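Local coordinates for nuclear polyadenylated rna-binding protein NAB2 (Saccharomyces cerevisiae, PDB 2V75) that binds the poly(A) tails of mRNAs, protecting them from exosome degradation, and takes part in tail-length control and in nuclear export, which requires this N-terminal domain, at residues A[32-37]-A[50-55]. Numbering follows the deposited sequence.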
loop_
_atom_site.group_PDB
_atom_site.type_symbol
_atom_site.label_atom_id
_atom_site.label_comp_id
_atom_site.label_asym_id
_atom_site.label_seq_id
_atom_site.Cartn_x
_atom_site.Cartn_y
_atom_site.Cartn_z
ATOM N N ALA A 32 -1.304 6.659 -0.930
ATOM C CA ALA A 32 -0.103 6.029 -0.391
ATOM C C ALA A 32 0.287 6.649 0.959
ATOM O O ALA A 32 0.617 5.951 1.931
ATOM C CB ALA A 32 1.055 6.147 -1.396
ATOM N N GLU A 33 0.206 7.963 1.066
ATOM C CA GLU A 33 0.558 8.617 2.326
ATOM C C GLU A 33 -0.420 8.212 3.421
ATOM O O GLU A 33 -0.026 8.048 4.584
ATOM C CB GLU A 33 0.559 10.124 2.148
ATOM C CG GLU A 33 1.806 10.626 1.417
ATOM C CD GLU A 33 2.835 11.256 2.352
ATOM O OE1 GLU A 33 2.641 11.222 3.594
ATOM O OE2 GLU A 33 3.824 11.828 1.830
ATOM N N TYR A 34 -1.690 8.124 3.058
ATOM C CA TYR A 34 -2.716 7.837 4.057
ATOM C C TYR A 34 -2.501 6.401 4.541
ATOM O O TYR A 34 -2.555 6.133 5.746
ATOM C CB TYR A 34 -4.115 7.948 3.475
ATOM C CG TYR A 34 -5.182 8.216 4.485
ATOM C CD1 TYR A 34 -5.553 9.489 4.816
ATOM C CD2 TYR A 34 -5.801 7.192 5.160
ATOM C CE1 TYR A 34 -6.543 9.734 5.778
ATOM C CE2 TYR A 34 -6.757 7.434 6.110
ATOM C CZ TYR A 34 -7.122 8.692 6.442
ATOM O OH TYR A 34 -8.105 8.804 7.418
ATOM N N ILE A 35 -2.259 5.494 3.613
ATOM C CA ILE A 35 -1.991 4.096 3.966
ATOM C C ILE A 35 -0.808 3.937 4.924
ATOM O O ILE A 35 -0.904 3.291 5.970
ATOM C CB ILE A 35 -1.861 3.187 2.726
ATOM C CG1 ILE A 35 -3.226 3.079 2.021
ATOM C CG2 ILE A 35 -1.249 1.816 3.140
ATOM C CD1 ILE A 35 -3.151 2.275 0.709
ATOM N N VAL A 36 0.281 4.613 4.626
ATOM C CA VAL A 36 1.447 4.527 5.465
ATOM C C VAL A 36 1.223 5.167 6.820
ATOM O O VAL A 36 1.712 4.656 7.810
ATOM C CB VAL A 36 2.639 5.108 4.719
ATOM C CG1 VAL A 36 3.833 5.315 5.661
ATOM C CG2 VAL A 36 2.918 4.203 3.510
ATOM N N LEU A 37 0.452 6.253 6.889
ATOM C CA LEU A 37 0.049 6.836 8.157
ATOM C C LEU A 37 -0.697 5.801 9.013
ATOM O O LEU A 37 -0.444 5.724 10.236
ATOM C CB LEU A 37 -0.862 8.054 7.927
ATOM C CG LEU A 37 -1.503 8.710 9.144
ATOM C CD1 LEU A 37 -0.487 9.460 9.977
ATOM C CD2 LEU A 37 -2.617 9.668 8.725
ATOM N N ASP A 50 -10.756 -1.168 6.386
ATOM C CA ASP A 50 -11.954 -0.447 6.832
ATOM C C ASP A 50 -11.859 1.074 6.621
ATOM O O ASP A 50 -12.778 1.668 6.066
ATOM C CB ASP A 50 -12.214 -0.706 8.313
ATOM C CG ASP A 50 -12.837 -2.031 8.573
ATOM O OD1 ASP A 50 -13.276 -2.674 7.588
ATOM O OD2 ASP A 50 -12.909 -2.402 9.777
ATOM N N GLU A 51 -10.764 1.700 7.060
ATOM C CA GLU A 51 -10.618 3.135 7.013
ATOM C C GLU A 51 -10.543 3.559 5.557
ATOM O O GLU A 51 -11.199 4.530 5.172
ATOM C CB GLU A 51 -9.412 3.625 7.835
ATOM C CG GLU A 51 -8.980 5.064 7.655
ATOM C CD GLU A 51 -9.682 6.042 8.594
ATOM O OE1 GLU A 51 -10.783 5.690 9.076
ATOM O OE2 GLU A 51 -9.122 7.140 8.838
ATOM N N LEU A 52 -9.790 2.840 4.732
ATOM C CA LEU A 52 -9.650 3.204 3.322
ATOM C C LEU A 52 -11.000 3.097 2.571
ATOM O O LEU A 52 -11.332 3.929 1.711
ATOM C CB LEU A 52 -8.615 2.316 2.638
ATOM C CG LEU A 52 -7.177 2.472 3.117
ATOM C CD1 LEU A 52 -6.249 1.304 2.563
ATOM C CD2 LEU A 52 -6.731 3.831 2.757
ATOM N N ALA A 53 -11.734 2.047 2.889
ATOM C CA ALA A 53 -13.063 1.834 2.325
ATOM C C ALA A 53 -14.027 2.960 2.671
ATOM O O ALA A 53 -14.948 3.258 1.890
ATOM C CB ALA A 53 -13.654 0.517 2.773
ATOM N N SER A 54 -13.874 3.526 3.866
ATOM C CA SER A 54 -14.636 4.704 4.233
ATOM C C SER A 54 -14.265 5.971 3.439
ATOM O O SER A 54 -15.074 6.843 3.296
ATOM C CB SER A 54 -14.561 4.956 5.739
ATOM O OG SER A 54 -13.386 5.627 6.118
ATOM N N LEU A 55 -13.039 6.077 2.956
ATOM C CA LEU A 55 -12.589 7.219 2.172
ATOM C C LEU A 55 -12.754 7.158 0.643
ATOM O O LEU A 55 -12.887 8.189 -0.025
ATOM C CB LEU A 55 -11.116 7.464 2.471
ATOM C CG LEU A 55 -10.922 8.531 3.563
ATOM C CD1 LEU A 55 -11.350 7.982 4.914
ATOM C CD2 LEU A 55 -9.454 8.916 3.542
#
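Glu51 O accepts two donors from its own helix, Ser54 OG at 2.6 Å and, weakly, Leu55 N, while the Glu51 side chain crosses to Tyr34. The contact joins consecutive helices 28-40 and 45-55 in the all-helical PWI-like N-terminal domain of Nab2; the axes of segments 32-37 and 50-55 run roughly antiparallel (149°), 11.0 Å apart at closest approach. Tyr34 points toward the second helix: with CG anti to the backbone N (chi1 -157°), its ring meets Glu51 and Leu55. Its OH donates a hydrogen bond to Glu51 OE2, although the modelled length, 2.4 Å, is doubtfully short. Glu51 CG lies at the ring edge, 3.6 Å from Tyr34 CE2, and the bend at chi2 turns the carboxylate toward Tyr34 OH, its plane 30° from that of the ring. Leu55 arrives from the opposite direction and lays CD2 over one ring face in a CH-pi contact. An alanine in place of Tyr34 is likely to open a gap beneath Leu55 CD2 and leave Glu51 OE2 without its hydroxyl donor. Deeper in, Ile35 and Leu52 are buried against helix 61-79. Their side chains cross at about a right angle, Ile35 CG1 meeting Leu52 CD1 at 3.5 Å and Leu52 CD2 at 3.7 Å.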